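Local coordinates for uncharacterized protein (Listeria monocytogenes, PDB 3MAB), which is of unknown function but carries a TfoX C-terminal domain, a small all-helical fold of the helix-hairpin-helix clan that suggests a role in nucleic acid binding, at residues L31-I43 with M52-G64. The protein carries 2 engineered substitutions. Sequence-based numbering, arbitrary orientation.
Sequences LKDVGSKEAFLRI and MSELYALEGAVQG. Engineered in segment 52-64: Met52 (natural residue Leu).
Glu59 OE1 accepts two hydrogen bonds, one from Ser36 OG and one from a water. Ser36 OG donates to it at 2.6 Å, nearly along the C-O axis of the carboxylate. Water 1 donates to the same oxygen at 2.8 Å and accepts from Ser36 N at 2.9 Å. The other oxygen, OE2, takes a nearly straight bond from Gln63 NE2 (2.8 Å) through its anti lone pair, and OE2 lies in the plane of the Gln63 amide. Glu59 reaches Ser36 because its chain bends at chi2 (63°). Ser36 lies just past a kink at Gly35, where phi is positive and the backbone N of Ser36 and Lys37 lacks the usual helical bond; the water takes up the first of these.

Beside this polar site the helices run antiparallel (175°), their axes 8.4 Å apart. Helices 28-46 and 52-63, consecutive in the chain, form this pair near the centre of the TfoX C-terminal domain. Leu58 is a knob in a hole formed by Leu31, Ser36, Ala39 and Ile43. Its CD1 meets the CD1 of Ile43 tip to tip, while CD2 touches Leu31 CD1 at 4.1 Å. Leu55 crosses Phe40 at about a right angle, its CD1 3.8 Å from Phe40 CB. Val62 CG2 packs on Leu31 CG. Leu20 of helix 14-22 also covers Ala39 and Leu58.

The carboxylate thus probably stays ionised, and with the water it satisfies Ser36 OG and Ser36 N at the kink beside an apolar core.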
ATOM      1  N   LEU B  31       5.691 -11.314  -5.150  1.00 10.41           N
ATOM      2  CA  LEU B  31       6.222 -10.453  -4.106  1.00 10.04           C
ATOM      3  C   LEU B  31       5.843 -10.907  -2.721  1.00 11.16           C
ATOM      4  O   LEU B  31       6.704 -10.957  -1.838  1.00 12.51           O
ATOM      5  CB  LEU B  31       5.866  -8.984  -4.310  1.00  9.88           C
ATOM      6  CG  LEU B  31       6.275  -7.976  -3.251  1.00 11.06           C
ATOM      7  CD1 LEU B  31       7.739  -7.891  -3.101  1.00 11.05           C
ATOM      8  CD2 LEU B  31       5.716  -6.605  -3.583  1.00 12.43           C
ATOM      9  N   LYS B  32       4.563 -11.232  -2.500  1.00 12.30           N
ATOM     10  CA  LYS B  32       4.146 -11.692  -1.189  1.00 14.60           C
ATOM     11  C   LYS B  32       4.912 -12.962  -0.842  1.00 15.34           C
ATOM     12  O   LYS B  32       5.332 -13.105   0.332  1.00 18.11           O
ATOM     13  CB  LYS B  32       2.646 -11.954  -1.165  1.00 17.16           C
ATOM     14  CG  LYS B  32       2.136 -12.392   0.246  1.00 19.51           C
ATOM     15  CD  LYS B  32       0.672 -12.594   0.274  1.00 22.89           C
ATOM     16  CE  LYS B  32       0.264 -13.180   1.640  1.00 25.70           C
ATOM     17  NZ  LYS B  32       0.733 -14.618   1.780  1.00 25.85           N
ATOM     18  N   ASP B  33       5.024 -13.865  -1.808  1.00 15.25           N
ATOM     19  CA  ASP B  33       5.626 -15.209  -1.596  1.00 17.61           C
ATOM     20  C   ASP B  33       7.068 -15.049  -1.107  1.00 17.46           C
ATOM     21  O   ASP B  33       7.571 -15.849  -0.283  1.00 19.75           O
ATOM     22  CB  ASP B  33       5.707 -16.058  -2.892  1.00 19.03           C
ATOM     23  CG  ASP B  33       4.394 -16.675  -3.394  1.00 26.69           C
ATOM     24  OD1 ASP B  33       4.369 -17.092  -4.585  1.00 34.12           O
ATOM     25  OD2 ASP B  33       3.463 -16.807  -2.643  1.00 25.21           O
ATOM     26  N   VAL B  34       7.817 -14.108  -1.651  1.00 14.57           N
ATOM     27  CA  VAL B  34       9.208 -13.953  -1.212  1.00 14.90           C
ATOM     28  C   VAL B  34       9.391 -12.970  -0.063  1.00 13.31           C
ATOM     29  O   VAL B  34      10.341 -13.103   0.725  1.00 14.62           O
ATOM     30  CB  VAL B  34      10.155 -13.588  -2.338  1.00 16.56           C
ATOM     31  CG1 VAL B  34      10.101 -14.635  -3.467  1.00 19.14           C
ATOM     32  CG2 VAL B  34       9.927 -12.231  -2.885  1.00 13.96           C
ATOM     33  N   GLY B  35       8.491 -12.014   0.055  1.00 11.53           N
ATOM     34  CA  GLY B  35       8.591 -11.018   1.089  1.00 12.02           C
ATOM     35  C   GLY B  35       9.536  -9.878   0.807  1.00 10.62           C
ATOM     36  O   GLY B  35      10.350  -9.900  -0.149  1.00 10.08           O
ATOM     37  N   SER B  36       9.463  -8.846   1.655  1.00 11.05           N
ATOM     38  CA  SER B  36      10.141  -7.605   1.361  1.00 10.87           C
ATOM     39  C   SER B  36      11.648  -7.727   1.464  1.00  9.16           C
ATOM     40  O   SER B  36      12.362  -7.115   0.667  1.00  9.71           O
ATOM     41  CB  SER B  36       9.661  -6.476   2.230  1.00 10.81           C
ATOM     42  OG  SER B  36       9.928  -6.737   3.589  1.00 12.27           O
ATOM     43  N   LYS B  37      12.166  -8.463   2.451  1.00  8.90           N
ATOM     44  CA  LYS B  37      13.614  -8.526   2.625  1.00  8.70           C
ATOM     45  C   LYS B  37      14.279  -9.249   1.448  1.00  8.62           C
ATOM     46  O   LYS B  37      15.288  -8.790   0.904  1.00 10.21           O
ATOM     47  CB  LYS B  37      13.990  -9.190   3.934  1.00 10.70           C
ATOM     48  CG  LYS B  37      13.609  -8.333   5.164  1.00 12.15           C
ATOM     49  CD  LYS B  37      14.082  -9.103   6.420  1.00 18.02           C
ATOM     50  CE  LYS B  37      13.627  -8.421   7.699  1.00 22.59           C
ATOM     51  NZ  LYS B  37      13.464  -9.395   8.836  1.00 23.20           N
ATOM     52  N   GLU B  38      13.706 -10.387   1.058  1.00 11.04           N
ATOM     53  CA  GLU B  38      14.259 -11.118  -0.095  1.00 10.01           C
ATOM     54  C   GLU B  38      14.115 -10.251  -1.377  1.00 10.47           C
ATOM     55  O   GLU B  38      15.036 -10.157  -2.156  1.00 10.95           O
ATOM     56  CB  GLU B  38      13.577 -12.453  -0.309  1.00 11.01           C
ATOM     57  CG  GLU B  38      14.165 -13.129  -1.559  1.00 17.64           C
ATOM     58  CD  GLU B  38      13.745 -14.535  -1.824  1.00 20.12           C
ATOM     59  OE1 GLU B  38      13.386 -15.307  -0.907  1.00 18.07           O
ATOM     60  OE2 GLU B  38      13.785 -14.916  -3.034  1.00 23.37           O
ATOM     61  N   ALA B  39      12.962  -9.635  -1.581  1.00  9.28           N
ATOM     62  CA  ALA B  39      12.769  -8.827  -2.792  1.00  9.21           C
ATOM     63  C   ALA B  39      13.788  -7.677  -2.821  1.00  8.49           C
ATOM     64  O   ALA B  39      14.420  -7.400  -3.841  1.00  9.77           O
ATOM     65  CB  ALA B  39      11.357  -8.332  -2.859  1.00 10.47           C
ATOM     66  N   PHE B  40      13.974  -7.040  -1.681  1.00  7.16           N
ATOM     67  CA  PHE B  40      14.950  -5.963  -1.562  1.00  8.29           C
ATOM     68  C   PHE B  40      16.342  -6.473  -1.895  1.00  7.90           C
ATOM     69  O   PHE B  40      17.044  -5.821  -2.644  1.00  9.35           O
ATOM     70  CB  PHE B  40      14.951  -5.316  -0.176  1.00  9.49           C
ATOM     71  CG  PHE B  40      15.919  -4.216  -0.043  1.00 10.13           C
ATOM     72  CD1 PHE B  40      15.548  -2.949  -0.404  1.00  9.66           C
ATOM     73  CD2 PHE B  40      17.213  -4.405   0.412  1.00 11.07           C
ATOM     74  CE1 PHE B  40      16.422  -1.912  -0.356  1.00 12.32           C
ATOM     75  CE2 PHE B  40      18.089  -3.317   0.468  1.00 13.97           C
ATOM     76  CZ  PHE B  40      17.668  -2.082   0.090  1.00 13.94           C
ATOM     77  N   LEU B  41      16.749  -7.628  -1.360  1.00  9.29           N
ATOM     78  CA  LEU B  41      18.092  -8.149  -1.602  1.00 10.23           C
ATOM     79  C   LEU B  41      18.301  -8.360  -3.115  1.00 10.75           C
ATOM     80  O   LEU B  41      19.389  -8.154  -3.671  1.00 11.70           O
ATOM     81  CB  LEU B  41      18.337  -9.449  -0.842  1.00 11.23           C
ATOM     82  CG  LEU B  41      18.649  -9.293   0.625  1.00 12.80           C
ATOM     83  CD1 LEU B  41      18.724 -10.640   1.243  1.00 14.58           C
ATOM     84  CD2 LEU B  41      19.929  -8.481   0.896  1.00 18.20           C
ATOM     85  N   ARG B  42      17.262  -8.882  -3.752  1.00  9.99           N
ATOM     86  CA  ARG B  42      17.348  -9.167  -5.186  1.00 11.59           C
ATOM     87  C   ARG B  42      17.564  -7.878  -6.013  1.00 12.15           C
ATOM     88  O   ARG B  42      18.304  -7.915  -6.972  1.00 14.92           O
ATOM     89  CB  ARG B  42      16.139  -9.996  -5.645  1.00 11.65           C
ATOM     90  CG  ARG B  42      16.307 -11.374  -5.126  1.00 14.17           C
ATOM     91  CD  ARG B  42      15.163 -12.328  -5.104  1.00 19.70           C
ATOM     92  NE  ARG B  42      14.736 -12.658  -6.433  1.00 22.45           N
ATOM     93  CZ  ARG B  42      13.806 -13.564  -6.747  1.00 22.77           C
ATOM     94  NH1 ARG B  42      13.252 -14.340  -5.844  1.00 21.16           N
ATOM     95  NH2 ARG B  42      13.432 -13.695  -8.014  1.00 21.92           N
ATOM     96  N   ILE B  43      16.877  -6.809  -5.660  1.00 10.66           N
ATOM     97  CA  ILE B  43      17.043  -5.558  -6.363  1.00 11.74           C
ATOM     98  C   ILE B  43      18.357  -4.886  -6.002  1.00 12.14           C
ATOM     99  O   ILE B  43      18.990  -4.297  -6.860  1.00 14.04           O
ATOM    100  CB  ILE B  43      15.819  -4.608  -6.261  1.00 11.91           C
ATOM    101  CG1 ILE B  43      15.446  -4.156  -4.869  1.00 15.87           C
ATOM    102  CG2 ILE B  43      14.587  -5.319  -6.839  1.00 14.29           C
ATOM    103  CD1 ILE B  43      14.283  -3.008  -4.872  1.00 17.44           C
ATOM    104  N   MET B  52      16.529   2.548   1.911  1.00 18.67           N
ATOM    105  CA  MET B  52      15.543   2.275   2.922  1.00 19.50           C
ATOM    106  C   MET B  52      14.171   2.520   2.414  1.00 18.59           C
ATOM    107  O   MET B  52      13.213   1.824   2.738  1.00 19.76           O
ATOM    108  CB  MET B  52      15.791   3.175   4.141  1.00 20.59           C
ATOM    109  CG  MET B  52      15.155   2.704   5.340  1.00 23.30           C
ATOM    110  SD  MET B  52      15.635   1.035   5.809  1.00 13.47           S
ATOM    111  CE  MET B  52      14.017   0.612   6.376  1.00 23.60           C
ATOM    112  N   SER B  53      14.034   3.603   1.668  1.00 19.44           N
ATOM    113  CA  SER B  53      12.798   3.935   0.993  1.00 20.18           C
ATOM    114  C   SER B  53      12.189   2.790   0.243  1.00 16.62           C
ATOM    115  O   SER B  53      10.987   2.512   0.421  1.00 16.38           O
ATOM    116  CB  SER B  53      13.022   5.111   0.036  1.00 21.21           C
ATOM    117  OG  SER B  53      13.642   6.149   0.765  1.00 29.70           O
ATOM    118  N   GLU B  54      12.979   2.103  -0.562  1.00 14.77           N
ATOM    119  CA  GLU B  54      12.485   0.984  -1.338  1.00 13.21           C
ATOM    120  C   GLU B  54      12.072  -0.200  -0.404  1.00 10.80           C
ATOM    121  O   GLU B  54      11.076  -0.893  -0.639  1.00 10.89           O
ATOM    122  CB  GLU B  54      13.514   0.468  -2.342  1.00 14.27           C
ATOM    123  CG  GLU B  54      13.632   1.199  -3.613  1.00 18.80           C
ATOM    124  CD  GLU B  54      14.652   2.289  -3.591  1.00 23.47           C
ATOM    125  OE1 GLU B  54      14.925   2.790  -4.685  1.00 30.57           O
ATOM    126  OE2 GLU B  54      15.179   2.641  -2.523  1.00 25.03           O
ATOM    127  N   LEU B  55      12.835  -0.453   0.663  1.00  9.78           N
ATOM    128  CA  LEU B  55      12.482  -1.524   1.601  1.00  8.10           C
ATOM    129  C   LEU B  55      11.173  -1.297   2.309  1.00  9.87           C
ATOM    130  O   LEU B  55      10.333  -2.171   2.401  1.00  9.90           O
ATOM    131  CB  LEU B  55      13.633  -1.702   2.609  1.00  8.90           C
ATOM    132  CG  LEU B  55      13.506  -2.806   3.635  1.00  9.26           C
ATOM    133  CD1 LEU B  55      13.232  -4.181   2.988  1.00  9.72           C
ATOM    134  CD2 LEU B  55      14.729  -2.861   4.485  1.00 11.62           C
ATOM    135  N   TYR B  56      10.982  -0.099   2.832  1.00  9.47           N
ATOM    136  CA  TYR B  56       9.693   0.273   3.378  1.00 10.24           C
ATOM    137  C   TYR B  56       8.579   0.118   2.365  1.00  9.51           C
ATOM    138  O   TYR B  56       7.488  -0.388   2.722  1.00 10.22           O
ATOM    139  CB  TYR B  56       9.730   1.717   3.895  1.00 12.70           C
ATOM    140  CG  TYR B  56      10.368   2.000   5.251  1.00 15.80           C
ATOM    141  CD1 TYR B  56      10.668   1.008   6.151  1.00 19.44           C
ATOM    142  CD2 TYR B  56      10.577   3.306   5.637  1.00 21.37           C
ATOM    143  CE1 TYR B  56      11.272   1.298   7.398  1.00 21.15           C
ATOM    144  CE2 TYR B  56      11.187   3.585   6.898  1.00 20.09           C
ATOM    145  CZ  TYR B  56      11.482   2.570   7.730  1.00 19.12           C
ATOM    146  OH  TYR B  56      12.032   2.917   8.944  1.00 21.44           O
ATOM    147  N   ALA B  57       8.793   0.572   1.125  1.00  9.49           N
ATOM    148  CA  ALA B  57       7.780   0.455   0.077  1.00 10.32           C
ATOM    149  C   ALA B  57       7.365  -0.967  -0.169  1.00  9.13           C
ATOM    150  O   ALA B  57       6.183  -1.284  -0.281  1.00 10.20           O
ATOM    151  CB  ALA B  57       8.288   1.085  -1.236  1.00 11.88           C
ATOM    152  N   LEU B  58       8.341  -1.858  -0.203  1.00  9.23           N
ATOM    153  CA  LEU B  58       8.116  -3.250  -0.462  1.00  8.68           C
ATOM    154  C   LEU B  58       7.338  -3.905   0.680  1.00  7.91           C
ATOM    155  O   LEU B  58       6.407  -4.676   0.448  1.00  9.91           O
ATOM    156  CB  LEU B  58       9.420  -4.002  -0.704  1.00  8.68           C
ATOM    157  CG  LEU B  58      10.106  -3.641  -1.983  1.00  8.09           C
ATOM    158  CD1 LEU B  58      11.499  -4.241  -2.006  1.00 10.26           C
ATOM    159  CD2 LEU B  58       9.384  -4.144  -3.208  1.00 10.99           C
ATOM    160  N   GLU B  59       7.694  -3.603   1.942  1.00  8.48           N
ATOM    161  CA  GLU B  59       6.954  -4.181   3.066  1.00  9.00           C
ATOM    162  C   GLU B  59       5.553  -3.657   3.114  1.00 10.11           C
ATOM    163  O   GLU B  59       4.606  -4.407   3.364  1.00 10.33           O
ATOM    164  CB  GLU B  59       7.661  -3.916   4.407  1.00  9.78           C
ATOM    165  CG  GLU B  59       7.000  -4.485   5.627  1.00 10.99           C
ATOM    166  CD  GLU B  59       6.908  -5.995   5.647  1.00 13.34           C
ATOM    167  OE1 GLU B  59       7.762  -6.642   5.016  1.00 15.81           O
ATOM    168  OE2 GLU B  59       6.038  -6.563   6.349  1.00 14.68           O
ATOM    169  N   GLY B  60       5.376  -2.357   2.860  1.00  9.85           N
ATOM    170  CA  GLY B  60       4.051  -1.785   2.806  1.00 11.18           C
ATOM    171  C   GLY B  60       3.242  -2.454   1.679  1.00 11.15           C
ATOM    172  O   GLY B  60       2.081  -2.798   1.870  1.00 13.82           O
ATOM    173  N   ALA B  61       3.851  -2.686   0.545  1.00 11.03           N
ATOM    174  CA  ALA B  61       3.147  -3.393  -0.548  1.00 11.45           C
ATOM    175  C   ALA B  61       2.663  -4.778  -0.118  1.00 12.47           C
ATOM    176  O   ALA B  61       1.499  -5.147  -0.358  1.00 15.97           O
ATOM    177  CB  ALA B  61       4.037  -3.470  -1.798  1.00 11.89           C
ATOM    178  N   VAL B  62       3.546  -5.529   0.526  1.00 12.84           N
ATOM    179  CA  VAL B  62       3.233  -6.861   1.037  1.00 14.69           C
ATOM    180  C   VAL B  62       2.064  -6.829   2.011  1.00 16.39           C
ATOM    181  O   VAL B  62       1.157  -7.693   1.967  1.00 19.61           O
ATOM    182  CB  VAL B  62       4.487  -7.522   1.662  1.00 15.18           C
ATOM    183  CG1 VAL B  62       4.129  -8.808   2.429  1.00 20.93           C
ATOM    184  CG2 VAL B  62       5.569  -7.804   0.548  1.00 17.38           C
ATOM    185  N   GLN B  63       2.051  -5.818   2.872  1.00 14.45           N
ATOM    186  CA  GLN B  63       1.003  -5.662   3.879  1.00 15.54           C
ATOM    187  C   GLN B  63      -0.222  -5.011   3.356  1.00 17.05           C
ATOM    188  O   GLN B  63      -1.227  -4.918   4.074  1.00 19.85           O
ATOM    189  CB  GLN B  63       1.536  -4.884   5.098  1.00 13.83           C
ATOM    190  CG  GLN B  63       2.514  -5.684   5.859  1.00 14.77           C
ATOM    191  CD  GLN B  63       2.789  -5.108   7.229  1.00 15.27           C
ATOM    192  OE1 GLN B  63       1.873  -4.507   7.829  1.00 17.28           O
ATOM    193  NE2 GLN B  63       3.995  -5.283   7.746  1.00 14.70           N
ATOM    194  N   GLY B  64      -0.204  -4.513   2.120  1.00 15.69           N
ATOM    195  CA  GLY B  64      -1.338  -3.788   1.593  1.00 16.88           C
ATOM    196  C   GLY B  64      -1.628  -2.409   2.172  1.00 17.55           C
ATOM    197  O   GLY B  64      -2.784  -1.943   2.201  1.00 20.70           O
TER
HETATM  198  O   HOH W   1       7.759  -9.225   3.954  1.00 16.05           O